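Long-range contact in putative uncharacterized protein (Thermotoga maritima, PDB 3CNL), which binds GTP, which it probably hydrolyses, and is probably required for a late step in assembly of the 50S ribosomal subunit: residues L19-R32 with V42-V56. Sequence-based numbering, arbitrary orientation.
Sequences LRLVNTVVEVRDAR and VDFSRKETIILLNKV. With GNP (phosphoaminophosphonic acid-guanylate ester), chain B.
Lys-47, Val-25 and Arg-29 carry the side-chain contact between segments 19-32 and 42-56, whose strands 24-30 and 48-54 are parallel neighbours in the central sheet of a circularly permuted, P-loop-type GTPase domain. Eight backbone hydrogen bonds, from Glu-48 N to Asn-23 O at one end to Ala-31 N to Asn-54 O at the other, hold the pair together, and strand 101-106 flanks 24-30 on its other side. Ahead of the second strand, Lys-47 bends at its second torsion (chi2 -75°) and sends NZ back to the turn 19-22. There Lys-47 NZ bonds Leu-19 O at 2.6 Å, from above the carbonyl plane, and Val-22 O at 2.8 Å. Val-22 N closes the turn on the opposite face of the Leu-19 carbonyl. A methionine in place of Lys-47 would probably leave the Val-22 carbonyl without this donor and the Leu-19 carbonyl with just the Val-22 N bond within the turn, holding the turn less firmly against the start of strand 48-54. Val-25 fits between Lys-47 and Phe-44: CG2 packs on Lys-47 CB at 3.9 Å, while CG1 sits over the centre of the Phe-44 ring in a CH-pi contact, 3° off the ring normal. Further along the same face, the extended Arg-29 chain crosses Ile-51, whose CD1 lies over one guanidinium face, 3.6 Å from Arg-29 NH2. Arg-29 NH2 makes a salt bridge to Glu-27 OE2 (2.8 Å), meeting the carboxylate from above its plane; Glu-27 OE1 accepts from Ala-39 N. At the nucleotide end, Asn-54 ND2 bonds Thr-110 O and Lys-55 NZ bonds Asn-109 O. Arg-32 grips Asp-30 side-on through NE and NH2, and a water bridges Asp-30 OD2 to Lys-55 NZ, which also donates to GNP O4' at 3.2 Å.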
ATOM      1  N   LEU A  19     -17.914   8.697   2.740  1.00 40.06           N
ATOM      2  CA  LEU A  19     -18.434   8.180   1.473  1.00 39.43           C
ATOM      3  C   LEU A  19     -19.691   8.900   1.016  1.00 39.19           C
ATOM      4  O   LEU A  19     -19.937   9.024  -0.187  1.00 38.99           O
ATOM      5  CB  LEU A  19     -18.733   6.683   1.597  1.00 39.15           C
ATOM      6  CG  LEU A  19     -17.938   5.599   0.861  1.00 39.65           C
ATOM      7  CD1 LEU A  19     -16.658   6.089   0.198  1.00 39.00           C
ATOM      8  CD2 LEU A  19     -17.656   4.450   1.826  1.00 39.52           C
ATOM      9  N   ARG A  20     -20.492   9.370   1.973  1.00 38.54           N
ATOM     10  CA  ARG A  20     -21.756  10.030   1.638  1.00 38.37           C
ATOM     11  C   ARG A  20     -21.524  11.349   0.905  1.00 37.32           C
ATOM     12  O   ARG A  20     -22.397  11.828   0.187  1.00 37.27           O
ATOM     13  CB  ARG A  20     -22.621  10.237   2.892  1.00 39.24           C
ATOM     14  CG  ARG A  20     -23.137   8.938   3.498  1.00 41.58           C
ATOM     15  CD  ARG A  20     -24.390   9.173   4.329  1.00 46.60           C
ATOM     16  NE  ARG A  20     -24.117   9.310   5.756  1.00 50.05           N
ATOM     17  CZ  ARG A  20     -24.175   8.307   6.633  1.00 50.73           C
ATOM     18  NH1 ARG A  20     -24.482   7.077   6.232  1.00 52.97           N
ATOM     19  NH2 ARG A  20     -23.917   8.531   7.920  1.00 54.04           N
ATOM     20  N   LEU A  21     -20.336  11.925   1.096  1.00 36.00           N
ATOM     21  CA  LEU A  21     -19.968  13.194   0.462  1.00 34.64           C
ATOM     22  C   LEU A  21     -19.569  13.052  -1.006  1.00 33.32           C
ATOM     23  O   LEU A  21     -19.454  14.056  -1.728  1.00 32.20           O
ATOM     24  CB  LEU A  21     -18.814  13.864   1.232  1.00 35.10           C
ATOM     25  CG  LEU A  21     -18.990  14.316   2.683  1.00 36.14           C
ATOM     26  CD1 LEU A  21     -17.718  15.031   3.140  1.00 37.70           C
ATOM     27  CD2 LEU A  21     -20.197  15.241   2.861  1.00 38.16           C
ATOM     28  N   VAL A  22     -19.351  11.815  -1.452  1.00 32.06           N
ATOM     29  CA  VAL A  22     -18.676  11.591  -2.736  1.00 30.75           C
ATOM     30  C   VAL A  22     -19.431  10.679  -3.658  1.00 29.78           C
ATOM     31  O   VAL A  22     -20.326   9.965  -3.236  1.00 30.30           O
ATOM     32  CB  VAL A  22     -17.236  11.035  -2.544  1.00 30.90           C
ATOM     33  CG1 VAL A  22     -16.425  11.966  -1.650  1.00 30.35           C
ATOM     34  CG2 VAL A  22     -17.257   9.601  -1.979  1.00 29.77           C
ATOM     35  N   ASN A  23     -19.045  10.698  -4.927  1.00 28.88           N
ATOM     36  CA  ASN A  23     -19.623   9.823  -5.932  1.00 28.13           C
ATOM     37  C   ASN A  23     -18.555   8.971  -6.623  1.00 27.56           C
ATOM     38  O   ASN A  23     -18.881   8.108  -7.431  1.00 27.54           O
ATOM     39  CB  ASN A  23     -20.458  10.632  -6.957  1.00 28.18           C
ATOM     40  CG  ASN A  23     -19.631  11.645  -7.756  1.00 27.82           C
ATOM     41  OD1 ASN A  23     -18.427  11.477  -7.968  1.00 25.70           O
ATOM     42  ND2 ASN A  23     -20.296  12.706  -8.219  1.00 25.97           N
ATOM     43  N   THR A  24     -17.291   9.234  -6.282  1.00 26.72           N
ATOM     44  CA  THR A  24     -16.134   8.553  -6.847  1.00 26.10           C
ATOM     45  C   THR A  24     -15.120   8.225  -5.731  1.00 25.79           C
ATOM     46  O   THR A  24     -14.944   9.006  -4.792  1.00 25.22           O
ATOM     47  CB  THR A  24     -15.479   9.449  -7.940  1.00 26.28           C
ATOM     48  OG1 THR A  24     -16.473   9.805  -8.910  1.00 25.85           O
ATOM     49  CG2 THR A  24     -14.280   8.760  -8.644  1.00 25.51           C
ATOM     50  N   VAL A  25     -14.460   7.073  -5.869  1.00 25.37           N
ATOM     51  CA  VAL A  25     -13.473   6.543  -4.925  1.00 24.65           C
ATOM     52  C   VAL A  25     -12.218   6.098  -5.686  1.00 24.58           C
ATOM     53  O   VAL A  25     -12.307   5.278  -6.613  1.00 23.01           O
ATOM     54  CB  VAL A  25     -14.034   5.277  -4.176  1.00 24.80           C
ATOM     55  CG1 VAL A  25     -12.947   4.592  -3.343  1.00 24.87           C
ATOM     56  CG2 VAL A  25     -15.195   5.662  -3.274  1.00 24.00           C
ATOM     57  N   VAL A  26     -11.070   6.650  -5.279  1.00 23.95           N
ATOM     58  CA  VAL A  26      -9.756   6.182  -5.728  1.00 23.79           C
ATOM     59  C   VAL A  26      -9.161   5.327  -4.603  1.00 23.53           C
ATOM     60  O   VAL A  26      -8.815   5.823  -3.511  1.00 22.58           O
ATOM     61  CB  VAL A  26      -8.821   7.356  -6.097  1.00 23.88           C
ATOM     62  CG1 VAL A  26      -7.425   6.840  -6.506  1.00 24.17           C
ATOM     63  CG2 VAL A  26      -9.432   8.203  -7.228  1.00 23.19           C
ATOM     64  N   GLU A  27      -9.113   4.028  -4.864  1.00 23.54           N
ATOM     65  CA  GLU A  27      -8.555   3.068  -3.924  1.00 23.91           C
ATOM     66  C   GLU A  27      -7.047   2.959  -4.175  1.00 22.95           C
ATOM     67  O   GLU A  27      -6.595   2.442  -5.206  1.00 22.49           O
ATOM     68  CB  GLU A  27      -9.282   1.737  -4.086  1.00 24.61           C
ATOM     69  CG  GLU A  27      -8.950   0.678  -3.065  1.00 29.19           C
ATOM     70  CD  GLU A  27      -9.585  -0.656  -3.425  1.00 32.78           C
ATOM     71  OE1 GLU A  27      -9.772  -1.481  -2.528  1.00 32.95           O
ATOM     72  OE2 GLU A  27      -9.883  -0.897  -4.622  1.00 37.13           O
ATOM     73  N   VAL A  28      -6.277   3.480  -3.229  1.00 21.86           N
ATOM     74  CA  VAL A  28      -4.823   3.490  -3.336  1.00 21.54           C
ATOM     75  C   VAL A  28      -4.240   2.205  -2.708  1.00 21.06           C
ATOM     76  O   VAL A  28      -4.219   2.036  -1.473  1.00 20.68           O
ATOM     77  CB  VAL A  28      -4.212   4.780  -2.750  1.00 21.54           C
ATOM     78  CG1 VAL A  28      -2.653   4.789  -2.885  1.00 21.27           C
ATOM     79  CG2 VAL A  28      -4.824   6.027  -3.409  1.00 21.43           C
ATOM     80  N   ARG A  29      -3.775   1.317  -3.589  1.00 19.41           N
ATOM     81  CA  ARG A  29      -3.195   0.037  -3.215  1.00 18.64           C
ATOM     82  C   ARG A  29      -1.710   0.082  -3.524  1.00 19.11           C
ATOM     83  O   ARG A  29      -1.277   0.932  -4.290  1.00 19.06           O
ATOM     84  CB  ARG A  29      -3.834  -1.081  -4.037  1.00 18.49           C
ATOM     85  CG  ARG A  29      -5.379  -1.181  -3.932  1.00 17.33           C
ATOM     86  CD  ARG A  29      -5.831  -2.523  -4.455  1.00 20.81           C
ATOM     87  NE  ARG A  29      -7.275  -2.584  -4.577  1.00 22.36           N
ATOM     88  CZ  ARG A  29      -7.965  -3.653  -4.947  1.00 24.17           C
ATOM     89  NH1 ARG A  29      -7.347  -4.797  -5.232  1.00 29.08           N
ATOM     90  NH2 ARG A  29      -9.288  -3.579  -5.020  1.00 24.68           N
ATOM     91  N   ASP A  30      -0.943  -0.822  -2.925  1.00 19.81           N
ATOM     92  CA  ASP A  30       0.473  -1.012  -3.253  1.00 20.73           C
ATOM     93  C   ASP A  30       0.482  -2.069  -4.367  1.00 20.64           C
ATOM     94  O   ASP A  30      -0.131  -3.120  -4.221  1.00 21.42           O
ATOM     95  CB  ASP A  30       1.253  -1.468  -1.994  1.00 21.00           C
ATOM     96  CG  ASP A  30       2.772  -1.454  -2.186  1.00 21.44           C
ATOM     97  OD1 ASP A  30       3.244  -2.000  -3.191  1.00 20.47           O
ATOM     98  OD2 ASP A  30       3.510  -0.921  -1.319  1.00 22.38           O
ATOM     99  N   ALA A  31       1.135  -1.769  -5.493  1.00 20.50           N
ATOM    100  CA  ALA A  31       1.244  -2.701  -6.627  1.00 20.17           C
ATOM    101  C   ALA A  31       1.993  -3.978  -6.277  1.00 19.74           C
ATOM    102  O   ALA A  31       1.865  -5.001  -6.961  1.00 19.57           O
ATOM    103  CB  ALA A  31       1.953  -2.008  -7.808  1.00 20.32           C
ATOM    104  N   ARG A  32       2.796  -3.937  -5.220  1.00 19.94           N
ATOM    105  CA  ARG A  32       3.556  -5.145  -4.816  1.00 19.68           C
ATOM    106  C   ARG A  32       2.671  -6.179  -4.108  1.00 20.76           C
ATOM    107  O   ARG A  32       3.005  -7.382  -4.011  1.00 20.60           O
ATOM    108  CB  ARG A  32       4.724  -4.746  -3.925  1.00 19.32           C
ATOM    109  CG  ARG A  32       5.718  -3.821  -4.594  1.00 19.18           C
ATOM    110  CD  ARG A  32       6.773  -3.270  -3.620  1.00 18.94           C
ATOM    111  NE  ARG A  32       6.161  -2.439  -2.560  1.00 19.19           N
ATOM    112  CZ  ARG A  32       6.801  -2.033  -1.461  1.00 20.55           C
ATOM    113  NH1 ARG A  32       8.074  -2.381  -1.270  1.00 19.80           N
ATOM    114  NH2 ARG A  32       6.185  -1.278  -0.542  1.00 17.25           N
ATOM    115  N   VAL A  42     -15.063  -2.351   3.331  1.00 49.57           N
ATOM    116  CA  VAL A  42     -15.885  -1.177   3.033  1.00 49.71           C
ATOM    117  C   VAL A  42     -16.556  -1.304   1.652  1.00 49.61           C
ATOM    118  O   VAL A  42     -15.951  -1.780   0.693  1.00 49.66           O
ATOM    119  CB  VAL A  42     -15.098   0.170   3.259  1.00 49.88           C
ATOM    120  CG1 VAL A  42     -13.641   0.043   2.867  1.00 50.37           C
ATOM    121  CG2 VAL A  42     -15.752   1.351   2.553  1.00 49.75           C
ATOM    122  N   ASP A  43     -17.823  -0.908   1.588  1.00 49.46           N
ATOM    123  CA  ASP A  43     -18.652  -1.081   0.403  1.00 49.49           C
ATOM    124  C   ASP A  43     -18.548   0.150  -0.494  1.00 48.82           C
ATOM    125  O   ASP A  43     -18.980   1.234  -0.110  1.00 48.51           O
ATOM    126  CB  ASP A  43     -20.110  -1.317   0.832  1.00 50.14           C
ATOM    127  CG  ASP A  43     -21.012  -1.756  -0.311  1.00 50.79           C
ATOM    128  OD1 ASP A  43     -20.579  -1.765  -1.478  1.00 52.94           O
ATOM    129  OD2 ASP A  43     -22.179  -2.109  -0.038  1.00 53.88           O
ATOM    130  N   PHE A  44     -17.954  -0.038  -1.676  1.00 48.59           N
ATOM    131  CA  PHE A  44     -17.819   1.009  -2.700  1.00 48.06           C
ATOM    132  C   PHE A  44     -18.699   0.718  -3.913  1.00 48.36           C
ATOM    133  O   PHE A  44     -18.495   1.317  -4.975  1.00 48.58           O
ATOM    134  CB  PHE A  44     -16.381   1.109  -3.235  1.00 47.16           C
ATOM    135  CG  PHE A  44     -15.328   1.340  -2.197  1.00 45.88           C
ATOM    136  CD1 PHE A  44     -15.515   2.251  -1.168  1.00 44.55           C
ATOM    137  CD2 PHE A  44     -14.116   0.665  -2.284  1.00 45.79           C
ATOM    138  CE1 PHE A  44     -14.525   2.469  -0.227  1.00 43.67           C
ATOM    139  CE2 PHE A  44     -13.117   0.881  -1.354  1.00 44.57           C
ATOM    140  CZ  PHE A  44     -13.324   1.781  -0.318  1.00 45.98           C
ATOM    141  N   SER A  45     -19.650  -0.209  -3.786  1.00 48.36           N
ATOM    142  CA  SER A  45     -20.472  -0.621  -4.943  1.00 48.11           C
ATOM    143  C   SER A  45     -21.469   0.445  -5.459  1.00 47.34           C
ATOM    144  O   SER A  45     -22.016   0.303  -6.557  1.00 47.64           O
ATOM    145  CB  SER A  45     -21.178  -1.970  -4.677  1.00 48.46           C
ATOM    146  OG  SER A  45     -21.969  -1.921  -3.497  1.00 48.87           O
ATOM    147  N   ARG A  46     -21.694   1.504  -4.678  1.00 46.17           N
ATOM    148  CA  ARG A  46     -22.578   2.609  -5.095  1.00 45.30           C
ATOM    149  C   ARG A  46     -21.802   3.806  -5.691  1.00 43.33           C
ATOM    150  O   ARG A  46     -22.395   4.812  -6.101  1.00 43.33           O
ATOM    151  CB  ARG A  46     -23.474   3.056  -3.924  1.00 45.31           C
ATOM    152  CG  ARG A  46     -24.601   2.055  -3.586  1.00 46.44           C
ATOM    153  CD  ARG A  46     -25.522   2.520  -2.431  1.00 46.57           C
ATOM    154  NE  ARG A  46     -25.892   3.943  -2.494  1.00 51.87           N
ATOM    155  CZ  ARG A  46     -26.715   4.484  -3.398  1.00 51.19           C
ATOM    156  NH1 ARG A  46     -26.976   5.788  -3.365  1.00 53.03           N
ATOM    157  NH2 ARG A  46     -27.272   3.734  -4.341  1.00 53.63           N
ATOM    158  N   LYS A  47     -20.474   3.685  -5.728  1.00 40.93           N
ATOM    159  CA  LYS A  47     -19.599   4.755  -6.210  1.00 38.28           C
ATOM    160  C   LYS A  47     -18.826   4.298  -7.422  1.00 36.58           C
ATOM    161  O   LYS A  47     -18.683   3.099  -7.651  1.00 36.52           O
ATOM    162  CB  LYS A  47     -18.608   5.184  -5.116  1.00 38.03           C
ATOM    163  CG  LYS A  47     -19.217   5.300  -3.729  1.00 37.49           C
ATOM    164  CD  LYS A  47     -20.079   6.542  -3.560  1.00 35.06           C
ATOM    165  CE  LYS A  47     -20.768   6.513  -2.205  1.00 35.80           C
ATOM    166  NZ  LYS A  47     -21.510   7.775  -1.914  1.00 34.74           N
ATOM    167  N   GLU A  48     -18.326   5.257  -8.195  1.00 34.62           N
ATOM    168  CA  GLU A  48     -17.391   4.962  -9.270  1.00 32.95           C
ATOM    169  C   GLU A  48     -16.023   4.733  -8.638  1.00 31.17           C
ATOM    170  O   GLU A  48     -15.445   5.647  -8.047  1.00 30.58           O
ATOM    171  CB  GLU A  48     -17.356   6.111 -10.293  1.00 33.26           C
ATOM    172  CG  GLU A  48     -16.392   5.911 -11.457  1.00 35.68           C
ATOM    173  CD  GLU A  48     -16.765   4.743 -12.352  1.00 36.92           C
ATOM    174  OE1 GLU A  48     -17.961   4.392 -12.399  1.00 39.96           O
ATOM    175  OE2 GLU A  48     -15.863   4.170 -13.008  1.00 39.74           O
ATOM    176  N   THR A  49     -15.513   3.514  -8.753  1.00 29.37           N
ATOM    177  CA  THR A  49     -14.267   3.139  -8.083  1.00 28.07           C
ATOM    178  C   THR A  49     -13.134   2.956  -9.097  1.00 27.78           C
ATOM    179  O   THR A  49     -13.305   2.291 -10.117  1.00 27.26           O
ATOM    180  CB  THR A  49     -14.438   1.856  -7.251  1.00 28.69           C
ATOM    181  OG1 THR A  49     -15.441   2.066  -6.248  1.00 29.65           O
ATOM    182  CG2 THR A  49     -13.120   1.429  -6.578  1.00 27.78           C
ATOM    183  N   ILE A  50     -12.000   3.589  -8.805  1.00 26.66           N
ATOM    184  CA  ILE A  50     -10.766   3.407  -9.570  1.00 26.34           C
ATOM    185  C   ILE A  50      -9.749   2.683  -8.674  1.00 25.51           C
ATOM    186  O   ILE A  50      -9.457   3.140  -7.568  1.00 25.60           O
ATOM    187  CB  ILE A  50     -10.197   4.767 -10.004  1.00 26.51           C
ATOM    188  CG1 ILE A  50     -11.281   5.595 -10.723  1.00 27.22           C
ATOM    189  CG2 ILE A  50      -8.930   4.597 -10.878  1.00 25.92           C
ATOM    190  CD1 ILE A  50     -10.828   6.990 -11.093  1.00 28.23           C
ATOM    191  N   ILE A  51      -9.229   1.551  -9.136  1.00 24.78           N
ATOM    192  CA  ILE A  51      -8.141   0.865  -8.415  1.00 23.82           C
ATOM    193  C   ILE A  51      -6.821   1.442  -8.899  1.00 23.16           C
ATOM    194  O   ILE A  51      -6.504   1.356 -10.082  1.00 23.58           O
ATOM    195  CB  ILE A  51      -8.171  -0.658  -8.627  1.00 23.83           C
ATOM    196  CG1 ILE A  51      -9.452  -1.241  -8.032  1.00 24.40           C
ATOM    197  CG2 ILE A  51      -6.873  -1.330  -8.036  1.00 24.83           C
ATOM    198  CD1 ILE A  51      -9.783  -2.670  -8.472  1.00 25.16           C
ATOM    199  N   LEU A  52      -6.085   2.071  -7.992  1.00 21.84           N
ATOM    200  CA  LEU A  52      -4.817   2.660  -8.325  1.00 21.13           C
ATOM    201  C   LEU A  52      -3.705   1.783  -7.739  1.00 20.74           C
ATOM    202  O   LEU A  52      -3.652   1.554  -6.528  1.00 18.98           O
ATOM    203  CB  LEU A  52      -4.770   4.092  -7.779  1.00 21.38           C
ATOM    204  CG  LEU A  52      -3.612   5.042  -8.071  1.00 21.34           C
ATOM    205  CD1 LEU A  52      -4.033   6.466  -7.729  1.00 21.44           C
ATOM    206  CD2 LEU A  52      -2.404   4.700  -7.253  1.00 23.96           C
ATOM    207  N   LEU A  53      -2.841   1.264  -8.610  1.00 20.65           N
ATOM    208  CA  LEU A  53      -1.746   0.410  -8.155  1.00 20.60           C
ATOM    209  C   LEU A  53      -0.532   1.286  -7.999  1.00 20.69           C
ATOM    210  O   LEU A  53       0.130   1.607  -8.982  1.00 20.68           O
ATOM    211  CB  LEU A  53      -1.486  -0.729  -9.144  1.00 20.34           C
ATOM    212  CG  LEU A  53      -2.662  -1.681  -9.340  1.00 20.78           C
ATOM    213  CD1 LEU A  53      -2.254  -2.813 -10.271  1.00 20.55           C
ATOM    214  CD2 LEU A  53      -3.242  -2.229  -7.992  1.00 19.51           C
ATOM    215  N   ASN A  54      -0.255   1.707  -6.762  1.00 20.29           N
ATOM    216  CA  ASN A  54       0.754   2.725  -6.524  1.00 20.82           C
ATOM    217  C   ASN A  54       2.159   2.120  -6.323  1.00 21.14           C
ATOM    218  O   ASN A  54       2.279   0.915  -6.146  1.00 21.06           O
ATOM    219  CB  ASN A  54       0.344   3.541  -5.298  1.00 20.24           C
ATOM    220  CG  ASN A  54       0.990   4.875  -5.255  1.00 20.86           C
ATOM    221  OD1 ASN A  54       1.344   5.414  -6.280  1.00 21.31           O
ATOM    222  ND2 ASN A  54       1.144   5.436  -4.062  1.00 22.95           N
ATOM    223  N   LYS A  55       3.186   2.969  -6.326  1.00 21.55           N
ATOM    224  CA  LYS A  55       4.586   2.582  -6.045  1.00 21.97           C
ATOM    225  C   LYS A  55       5.159   1.580  -7.071  1.00 23.04           C
ATOM    226  O   LYS A  55       5.998   0.734  -6.711  1.00 22.62           O
ATOM    227  CB  LYS A  55       4.763   2.038  -4.603  1.00 22.12           C
ATOM    228  CG  LYS A  55       4.268   2.970  -3.465  1.00 21.33           C
ATOM    229  CD  LYS A  55       4.643   2.467  -2.075  1.00 20.92           C
ATOM    230  CE  LYS A  55       4.037   3.381  -1.006  1.00 21.26           C
ATOM    231  NZ  LYS A  55       4.459   2.975   0.367  1.00 20.87           N
ATOM    232  N   VAL A  56       4.741   1.683  -8.344  1.00 23.88           N
ATOM    233  CA  VAL A  56       5.227   0.744  -9.391  1.00 23.96           C
ATOM    234  C   VAL A  56       6.751   0.819  -9.574  1.00 24.98           C
ATOM    235  O   VAL A  56       7.412  -0.122 -10.097  1.00 24.14           O
ATOM    236  CB  VAL A  56       4.478   0.893 -10.763  1.00 24.46           C
ATOM    237  CG1 VAL A  56       2.993   0.536 -10.623  1.00 24.45           C
ATOM    238  CG2 VAL A  56       4.689   2.284 -11.386  1.00 24.68           C
TER
HETATM  239  PG  GNP B 501      -0.912   6.802   5.953  1.00 38.27           P
HETATM  240  O1G GNP B 501      -2.387   6.707   5.639  1.00 36.49           O
HETATM  241  O2G GNP B 501      -0.398   5.569   6.674  1.00 40.18           O
HETATM  242  O3G GNP B 501      -0.658   8.117   6.679  1.00 37.74           O
HETATM  243  N3B GNP B 501       0.093   6.958   4.738  1.00 32.88           N
HETATM  244  PB  GNP B 501      -0.221   7.372   3.248  1.00 30.22           P
HETATM  245  O1B GNP B 501      -1.101   6.349   2.608  1.00 23.61           O
HETATM  246  O2B GNP B 501      -0.739   8.772   3.254  1.00 28.79           O
HETATM  247  O3A GNP B 501       1.148   7.342   2.540  1.00 26.57           O
HETATM  248  PA  GNP B 501       2.200   8.475   2.330  1.00 27.21           P
HETATM  249  O1A GNP B 501       1.868   9.280   1.143  1.00 24.68           O
HETATM  250  O2A GNP B 501       2.485   9.215   3.570  1.00 27.42           O
HETATM  251  O5' GNP B 501       3.476   7.679   1.926  1.00 26.29           O
HETATM  252  C5' GNP B 501       4.038   6.649   2.754  1.00 26.42           C
HETATM  253  C4' GNP B 501       5.488   6.442   2.329  1.00 27.52           C
HETATM  254  O4' GNP B 501       5.575   5.927   0.968  1.00 26.59           O
HETATM  255  C3' GNP B 501       6.370   7.678   2.319  1.00 28.88           C
HETATM  256  O3' GNP B 501       7.676   7.294   2.722  1.00 31.11           O
HETATM  257  C2' GNP B 501       6.367   8.076   0.852  1.00 27.88           C
HETATM  258  O2' GNP B 501       7.517   8.826   0.539  1.00 29.64           O
HETATM  259  C1' GNP B 501       6.409   6.720   0.156  1.00 25.30           C
HETATM  260  N9  GNP B 501       5.800   6.688  -1.171  1.00 24.60           N
HETATM  261  C8  GNP B 501       4.568   7.205  -1.517  1.00 24.13           C
HETATM  262  N7  GNP B 501       4.267   7.000  -2.777  1.00 26.19           N
HETATM  263  C5  GNP B 501       5.388   6.309  -3.286  1.00 24.81           C
HETATM  264  C6  GNP B 501       5.666   5.804  -4.586  1.00 25.13           C
HETATM  265  O6  GNP B 501       4.961   5.873  -5.609  1.00 22.83           O
HETATM  266  N1  GNP B 501       6.913   5.154  -4.651  1.00 24.53           N
HETATM  267  C2  GNP B 501       7.787   5.011  -3.586  1.00 25.12           C
HETATM  268  N2  GNP B 501       8.948   4.363  -3.821  1.00 26.03           N
HETATM  269  N3  GNP B 501       7.539   5.465  -2.370  1.00 23.51           N
HETATM  270  C4  GNP B 501       6.331   6.106  -2.297  1.00 24.38           C
HETATM  271  O   HOH W   1       3.154   0.690   0.838  1.00 24.27           O